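Local coordinates for F5/8 type C domain protein (Bacteroides ovatus, PDB 4ZRX), which is a putative alpha-L-fucosidase that probably releases terminal alpha-L-fucose from glycans by hydrolysis and carries an F5/8 type C domain of the kind that often binds carbohydrate, at residues Q35-A38 against W39-E43; W60-G63 against K64-P67; V233-E236 against T237-N240. One frame throughout, in Å; residues are numbered along the deposited sequence.

Interaction 1: Q35-A38 against W39-E43; sequences QQYA and WQQME. With EDO (1,2-ethanediol), chain F.
Q35 O takes the backbone N-H of W39 at 2.9 Å, an ordinary i to i+4 helical bond; the amide end of Q35 turns instead to P213 O. Q36 repeats the pattern with Q40, its carbonyl O accepting from Q40 N at 3.1 Å. That same oxygen lies near the plane of the W39 indole, at its edge by CE3, and accepts a hydrogen bond from a water that also donates to Q40 OE1 (2.8 Å), while Q36 NE2 leaves for W282 O and D223 O. W39 itself rests on V216, V324 and P284 of neighbouring strands. Y37 O is gripped twice by Q41: by the backbone N at 3.2 Å and by the side-chain NE2 at 3.1 Å, which arrives from above the carbonyl plane. Bent at chi2 (-62°), the Q41 chain folds back on its own helix and sets NE2 over the centre of the Y37 ring, 3.3 Å above the plane, with amide and ring 36° apart. An alanine at Q41 would remove this amide, and Y37 O would probably keep only its helical bond while one ring face lost its cover. A38 O receives M42 N in a weak bond of 3.4 Å. Beyond, E43 OE1 accepts from 1,2-ethanediol O1 (2.7 Å), and OE2 meets K426 and Y425. These are mostly i to i+4 contacts along helix 34-42, which leads into strand 44-48 of the TIM-barrel-type fucosidase domain.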
loop_
_atom_site.group_PDB
_atom_site.type_symbol
_atom_site.label_atom_id
_atom_site.label_comp_id
_atom_site.label_asym_id
_atom_site.label_seq_id
_atom_site.Cartn_x
_atom_site.Cartn_y
_atom_site.Cartn_z
ATOM N N GLN A 35 18.597 -5.528 13.892
ATOM C CA GLN A 35 17.896 -6.110 12.714
ATOM C C GLN A 35 16.638 -5.311 12.361
ATOM O O GLN A 35 16.352 -5.056 11.180
ATOM C CB GLN A 35 17.556 -7.567 12.953
ATOM C CG GLN A 35 18.791 -8.470 13.173
ATOM C CD GLN A 35 19.233 -8.607 14.656
ATOM O OE1 GLN A 35 18.973 -7.794 15.509
ATOM N NE2 GLN A 35 19.915 -9.702 14.935
ATOM N N GLN A 36 15.901 -4.913 13.371
ATOM C CA GLN A 36 14.718 -4.084 13.125
ATOM C C GLN A 36 15.074 -2.731 12.586
ATOM O O GLN A 36 14.344 -2.174 11.765
ATOM C CB GLN A 36 13.913 -3.948 14.385
ATOM C CG GLN A 36 13.197 -5.199 14.804
ATOM C CD GLN A 36 12.514 -4.962 16.128
ATOM O OE1 GLN A 36 13.179 -4.555 17.114
ATOM N NE2 GLN A 36 11.222 -5.189 16.203
ATOM N N TYR A 37 16.171 -2.174 13.061
ATOM C CA TYR A 37 16.612 -0.868 12.602
ATOM C C TYR A 37 17.066 -0.927 11.191
ATOM O O TYR A 37 16.674 -0.099 10.361
ATOM C CB TYR A 37 17.733 -0.380 13.517
ATOM C CG TYR A 37 18.156 1.016 13.276
ATOM C CD1 TYR A 37 17.367 2.069 13.656
ATOM C CD2 TYR A 37 19.335 1.292 12.676
ATOM C CE1 TYR A 37 17.798 3.391 13.428
ATOM C CE2 TYR A 37 19.764 2.589 12.489
ATOM C CZ TYR A 37 19.019 3.602 12.885
ATOM O OH TYR A 37 19.385 4.884 12.637
ATOM N N ALA A 38 17.843 -1.962 10.857
ATOM C CA ALA A 38 18.278 -2.156 9.467
ATOM C C ALA A 38 17.078 -2.365 8.524
ATOM O O ALA A 38 17.011 -1.841 7.412
ATOM C CB ALA A 38 19.252 -3.351 9.382
ATOM N N TRP A 39 16.097 -3.130 8.983
ATOM C CA TRP A 39 14.884 -3.339 8.190
ATOM C C TRP A 39 14.203 -2.024 7.865
ATOM O O TRP A 39 13.830 -1.769 6.711
ATOM C CB TRP A 39 13.973 -4.311 8.952
ATOM C CG TRP A 39 12.598 -4.441 8.348
ATOM C CD1 TRP A 39 12.175 -5.285 7.358
ATOM C CD2 TRP A 39 11.470 -3.702 8.748
ATOM N NE1 TRP A 39 10.842 -5.075 7.093
ATOM C CE2 TRP A 39 10.394 -4.084 7.905
ATOM C CE3 TRP A 39 11.281 -2.682 9.670
ATOM C CZ2 TRP A 39 9.104 -3.506 8.035
ATOM C CZ3 TRP A 39 10.011 -2.131 9.800
ATOM C CH2 TRP A 39 8.959 -2.552 8.963
ATOM N N GLN A 40 14.074 -1.175 8.876
ATOM C CA GLN A 40 13.407 0.113 8.769
ATOM C C GLN A 40 14.093 0.980 7.689
ATOM O O GLN A 40 13.451 1.672 6.923
ATOM C CB GLN A 40 13.468 0.845 10.115
ATOM C CG GLN A 40 12.567 2.037 10.222
ATOM C CD GLN A 40 11.176 1.656 10.610
ATOM O OE1 GLN A 40 10.959 1.244 11.719
ATOM N NE2 GLN A 40 10.223 1.772 9.690
ATOM N N GLN A 41 15.409 0.906 7.643
ATOM C CA GLN A 41 16.198 1.677 6.685
ATOM C C GLN A 41 15.941 1.316 5.269
ATOM O O GLN A 41 16.154 2.165 4.376
ATOM C CB GLN A 41 17.687 1.602 6.905
ATOM C CG GLN A 41 18.133 1.746 8.301
ATOM C CD GLN A 41 17.805 3.000 8.908
ATOM O OE1 GLN A 41 18.125 4.064 8.362
ATOM N NE2 GLN A 41 17.167 2.951 10.112
HETATM N N MSE A 42 15.480 0.094 5.004
HETATM C CA MSE A 42 15.197 -0.251 3.609
HETATM C C MSE A 42 14.157 0.615 2.986
HETATM O O MSE A 42 14.278 0.927 1.805
HETATM C CB MSE A 42 14.793 -1.718 3.471
HETATM C CG MSE A 42 15.835 -2.681 3.978
HETATM SE SE MSE A 42 15.345 -4.527 3.532
HETATM C CE MSE A 42 13.856 -4.656 4.708
ATOM N N GLU A 43 13.077 0.890 3.715
ATOM C CA GLU A 43 11.953 1.734 3.339
ATOM C C GLU A 43 11.039 1.144 2.294
ATOM O O GLU A 43 9.821 1.263 2.451
ATOM C CB GLU A 43 12.351 3.152 2.864
ATOM C CG GLU A 43 13.125 3.946 3.882
ATOM C CD GLU A 43 13.410 5.396 3.480
ATOM O OE1 GLU A 43 13.110 5.790 2.309
ATOM O OE2 GLU A 43 14.049 6.091 4.317
HETATM C C1 EDO F . 13.691 8.699 0.587
HETATM O O1 EDO F . 14.532 7.822 1.373
HETATM C C2 EDO F . 12.493 9.317 1.343
HETATM O O2 EDO F . 12.952 10.458 2.086
HETATM O O HOH W 1 12.337 -0.456 13.392
#

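Interaction 2: W60-G63 against K64-P67; sequences WGDG and KEDP
E65 OE2 is gripped from two sources: the backbone N-H of D62, 2.8 Å away on the syn side of the carboxylate, and R58 in a salt bridge. The other oxygen of the same group, E65 OE1, takes G63 N at 2.9 Å, also from the syn side but tilted out of its plane and along a more bent path (134°). Two successive amides are thus held by one carboxylate, which the E65 chain brings by bending at chi2 (81°) back to the amides of D62 and G63. The D62 side chain in turn caps a later amide: its CG stands between its own N and carbonyl carbon, which brings OD1 to K64 N at 2.9 Å, above the carboxylate plane. OD1 consequently lies 3.1 Å from E65 OE2, a close meeting of like charges that is probably eased by R58, which also makes a weak, long ion pair with D62. The positive phi of G63 (92°) would press any CB against the carbonyl O of D62, and G63 O shares a water with E65 O. D62 to K64 is an Asx turn, set in the loop between helices 52-56 and 77-86 of the TIM-barrel-type fucosidase domain.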
loop_
_atom_site.group_PDB
_atom_site.type_symbol
_atom_site.label_atom_id
_atom_site.label_comp_id
_atom_site.label_asym_id
_atom_site.label_seq_id
_atom_site.Cartn_x
_atom_site.Cartn_y
_atom_site.Cartn_z
ATOM N N TRP A 60 -6.462 -17.278 -4.030
ATOM C CA TRP A 60 -6.089 -18.300 -3.066
ATOM C C TRP A 60 -6.352 -19.647 -3.746
ATOM O O TRP A 60 -7.450 -19.895 -4.243
ATOM C CB TRP A 60 -6.932 -18.234 -1.789
ATOM C CG TRP A 60 -6.504 -17.206 -0.769
ATOM C CD1 TRP A 60 -5.543 -16.271 -0.891
ATOM C CD2 TRP A 60 -7.101 -17.015 0.529
ATOM N NE1 TRP A 60 -5.479 -15.502 0.260
ATOM C CE2 TRP A 60 -6.407 -15.952 1.150
ATOM C CE3 TRP A 60 -8.137 -17.650 1.216
ATOM C CZ2 TRP A 60 -6.735 -15.486 2.451
ATOM C CZ3 TRP A 60 -8.452 -17.200 2.519
ATOM C CH2 TRP A 60 -7.743 -16.121 3.105
ATOM N N GLY A 61 -5.360 -20.497 -3.755
ATOM C CA GLY A 61 -5.538 -21.887 -4.261
ATOM C C GLY A 61 -6.077 -22.778 -3.172
ATOM O O GLY A 61 -6.079 -22.426 -1.981
ATOM N N ASP A 62 -6.484 -23.993 -3.552
ATOM C CA ASP A 62 -7.163 -24.870 -2.585
ATOM C C ASP A 62 -6.353 -26.087 -2.179
ATOM O O ASP A 62 -6.824 -26.918 -1.364
ATOM C CB ASP A 62 -8.517 -25.295 -3.139
ATOM C CG ASP A 62 -8.410 -26.136 -4.417
ATOM O OD1 ASP A 62 -7.294 -26.493 -4.904
ATOM O OD2 ASP A 62 -9.484 -26.419 -5.003
ATOM N N GLY A 63 -5.161 -26.254 -2.747
ATOM C CA GLY A 63 -4.288 -27.371 -2.357
ATOM C C GLY A 63 -4.499 -28.624 -3.231
ATOM O O GLY A 63 -3.735 -29.569 -3.172
ATOM N N LYS A 64 -5.486 -28.570 -4.106
ATOM C CA LYS A 64 -5.818 -29.697 -5.014
ATOM C C LYS A 64 -5.293 -29.471 -6.401
ATOM O O LYS A 64 -5.468 -30.319 -7.266
ATOM C CB LYS A 64 -7.343 -29.890 -5.084
ATOM C CG LYS A 64 -7.885 -30.310 -3.766
ATOM C CD LYS A 64 -9.298 -30.754 -3.823
ATOM C CE LYS A 64 -10.239 -29.579 -3.732
ATOM N NZ LYS A 64 -10.439 -29.211 -2.269
ATOM N N GLU A 65 -4.625 -28.347 -6.638
ATOM C CA GLU A 65 -4.123 -28.055 -7.959
ATOM C C GLU A 65 -3.130 -29.138 -8.417
ATOM O O GLU A 65 -2.342 -29.674 -7.621
ATOM C CB GLU A 65 -3.368 -26.711 -8.004
ATOM C CG GLU A 65 -4.285 -25.511 -7.800
ATOM C CD GLU A 65 -4.656 -25.190 -6.337
ATOM O OE1 GLU A 65 -4.094 -25.825 -5.383
ATOM O OE2 GLU A 65 -5.500 -24.269 -6.197
ATOM N N ASP A 66 -3.170 -29.398 -9.709
ATOM C CA ASP A 66 -2.248 -30.327 -10.348
ATOM C C ASP A 66 -0.904 -29.593 -10.556
ATOM O O ASP A 66 -0.869 -28.616 -11.302
ATOM C CB ASP A 66 -2.842 -30.754 -11.700
ATOM C CG ASP A 66 -2.026 -31.799 -12.394
ATOM O OD1 ASP A 66 -0.873 -32.062 -11.987
ATOM O OD2 ASP A 66 -2.558 -32.379 -13.366
ATOM N N PRO A 67 0.229 -30.091 -9.967
ATOM C CA PRO A 67 1.518 -29.397 -10.298
ATOM C C PRO A 67 1.842 -29.229 -11.744
ATOM O O PRO A 67 2.673 -28.411 -12.090
ATOM C CB PRO A 67 2.595 -30.310 -9.676
ATOM C CG PRO A 67 1.891 -31.024 -8.640
ATOM C CD PRO A 67 0.470 -31.277 -9.149
HETATM O O HOH W 2 -2.651 -31.334 -5.588
#

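Interaction 3: V233-E236 against T237-N240; sequences VGRE and TEWN
R235 and E238 join in a salt bridge across a tight bend of an irregular loop between strands 225-226 and 241-242, short strands of the mixed sheet in the TIM-barrel-type fucosidase domain. The first shell is one nearly straight bond: R235 NH1 donates a hydrogen bond to E238 OE1 at 3.2 Å with an angle of 167°. The oxygen sits at the edge of the guanidinium, almost exactly in its plane, and receives the N-H on its syn lone pair. The two flat groups are nevertheless turned 82° apart, so the pairing is single-pronged rather than the side-on, two-bond kind; E238 OE2 stays 3.5 Å from NH1. R235 runs extended from CG to NE, whereas E238 starts with CG anti to its backbone N (chi1 -171°) and bends at chi2, laying its carboxylate alongside the arginine's aliphatic part. R235 CB lies 3.4 Å from E238 OE1 and 3.3 Å from T237 O, so the stem lies against both T237 O and the carboxylate that its NH1 binds.

The second shell fixes both charges. R235 NH1 also reaches V227 O and NH2 reaches A265 O, which pin the guanidinium's rotation, while E238 OE2 forms a salt bridge with R225. Two arginines on one carboxylate would probably favour its charged form. Beyond them, T422 OG1 takes E238 N, T421 OG1 pairs with T237 OG1, and Q399 and N322 hold E238 O, tying the loop to more distant segments. Between the two partners, one water accepts from R235 N at 3.0 Å and donates to E238 OE1 at 2.7 Å.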
loop_
_atom_site.group_PDB
_atom_site.type_symbol
_atom_site.label_atom_id
_atom_site.label_comp_id
_atom_site.label_asym_id
_atom_site.label_seq_id
_atom_site.Cartn_x
_atom_site.Cartn_y
_atom_site.Cartn_z
ATOM N N VAL A 233 -2.306 1.929 2.990
ATOM C CA VAL A 233 -2.578 3.140 3.808
ATOM C C VAL A 233 -2.088 2.938 5.229
ATOM O O VAL A 233 -2.569 2.050 5.928
ATOM C CB VAL A 233 -4.075 3.489 3.846
ATOM C CG1 VAL A 233 -4.280 4.834 4.574
ATOM C CG2 VAL A 233 -4.605 3.643 2.408
ATOM N N GLY A 234 -1.072 3.688 5.633
ATOM C CA GLY A 234 -0.629 3.633 7.019
ATOM C C GLY A 234 -1.415 4.576 7.886
ATOM O O GLY A 234 -2.523 4.990 7.528
ATOM N N ARG A 235 -0.848 4.911 9.031
ATOM C CA ARG A 235 -1.494 5.784 9.992
ATOM C C ARG A 235 -0.712 7.083 10.086
ATOM O O ARG A 235 0.546 7.091 10.187
ATOM C CB ARG A 235 -1.406 5.165 11.368
ATOM C CG ARG A 235 -2.251 3.890 11.614
ATOM C CD ARG A 235 -1.969 3.287 12.998
ATOM N NE ARG A 235 -2.780 2.067 13.122
ATOM C CZ ARG A 235 -2.500 0.906 12.534
ATOM N NH1 ARG A 235 -1.379 0.730 11.837
ATOM N NH2 ARG A 235 -3.331 -0.083 12.654
ATOM N N GLU A 236 -1.449 8.193 10.104
ATOM C CA GLU A 236 -0.821 9.474 10.462
ATOM C C GLU A 236 -0.157 9.461 11.846
ATOM O O GLU A 236 0.924 10.052 12.004
ATOM C CB GLU A 236 -1.828 10.593 10.422
ATOM C CG GLU A 236 -2.281 10.875 9.000
ATOM C CD GLU A 236 -3.510 11.799 8.977
ATOM O OE1 GLU A 236 -4.545 11.353 9.420
ATOM O OE2 GLU A 236 -3.457 12.902 8.434
ATOM N N THR A 237 -0.761 8.799 12.815
ATOM C CA THR A 237 -0.165 8.647 14.130
ATOM C C THR A 237 0.240 7.182 14.231
ATOM O O THR A 237 -0.639 6.307 14.408
ATOM C CB THR A 237 -1.152 8.948 15.208
ATOM O OG1 THR A 237 -1.648 10.268 15.090
ATOM C CG2 THR A 237 -0.578 8.738 16.628
ATOM N N GLU A 238 1.545 6.914 14.027
ATOM C CA GLU A 238 2.048 5.546 13.977
ATOM C C GLU A 238 3.083 5.327 15.075
ATOM O O GLU A 238 4.249 5.804 14.953
ATOM C CB GLU A 238 2.611 5.220 12.607
ATOM C CG GLU A 238 2.964 3.719 12.423
ATOM C CD GLU A 238 1.764 2.798 12.340
ATOM O OE1 GLU A 238 1.011 2.807 11.327
ATOM O OE2 GLU A 238 1.487 2.021 13.303
ATOM N N TRP A 239 2.639 4.654 16.134
ATOM C CA TRP A 239 3.476 4.254 17.287
ATOM C C TRP A 239 4.079 2.879 17.011
ATOM O O TRP A 239 3.370 1.878 16.960
ATOM C CB TRP A 239 2.652 4.194 18.567
ATOM C CG TRP A 239 2.384 5.537 19.109
ATOM C CD1 TRP A 239 1.221 6.214 19.058
ATOM C CD2 TRP A 239 3.342 6.434 19.690
ATOM N NE1 TRP A 239 1.376 7.454 19.565
ATOM C CE2 TRP A 239 2.662 7.623 19.973
ATOM C CE3 TRP A 239 4.696 6.344 19.988
ATOM C CZ2 TRP A 239 3.276 8.728 20.525
ATOM C CZ3 TRP A 239 5.327 7.456 20.528
ATOM C CH2 TRP A 239 4.586 8.640 20.807
ATOM N N ASN A 240 5.387 2.843 16.792
ATOM C CA ASN A 240 6.088 1.573 16.678
ATOM C C ASN A 240 6.555 1.037 17.996
ATOM O O ASN A 240 6.949 -0.125 18.110
ATOM C CB ASN A 240 7.167 1.704 15.628
ATOM C CG ASN A 240 6.584 1.786 14.216
ATOM O OD1 ASN A 240 5.472 1.273 13.965
ATOM N ND2 ASN A 240 7.276 2.409 13.351
HETATM O O HOH W 3 1.963 3.964 9.110
#

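From the N terminus the contacts come in series, none enclosing or crossing another, and each is local, joining adjoining segments without a loop between them. Interaction 1 lies on helix 34-42, just before strand 44-48. Interaction 2 shapes the loop between helices 52-56 and 77-86, its centre about 35 Å from that of interaction 1 and about 36 Å from that of interaction 3. Interaction 3 bends the loop between strands 225-226 and 241-242 and comes back to the first, Q40 OE1 packing 4.2 Å from N240 ND2. P284 of strand 279-290 touches side chains of both, including W39 and N240, so this strand joins helix and loop. All three belong to the fucosidase part of the chain.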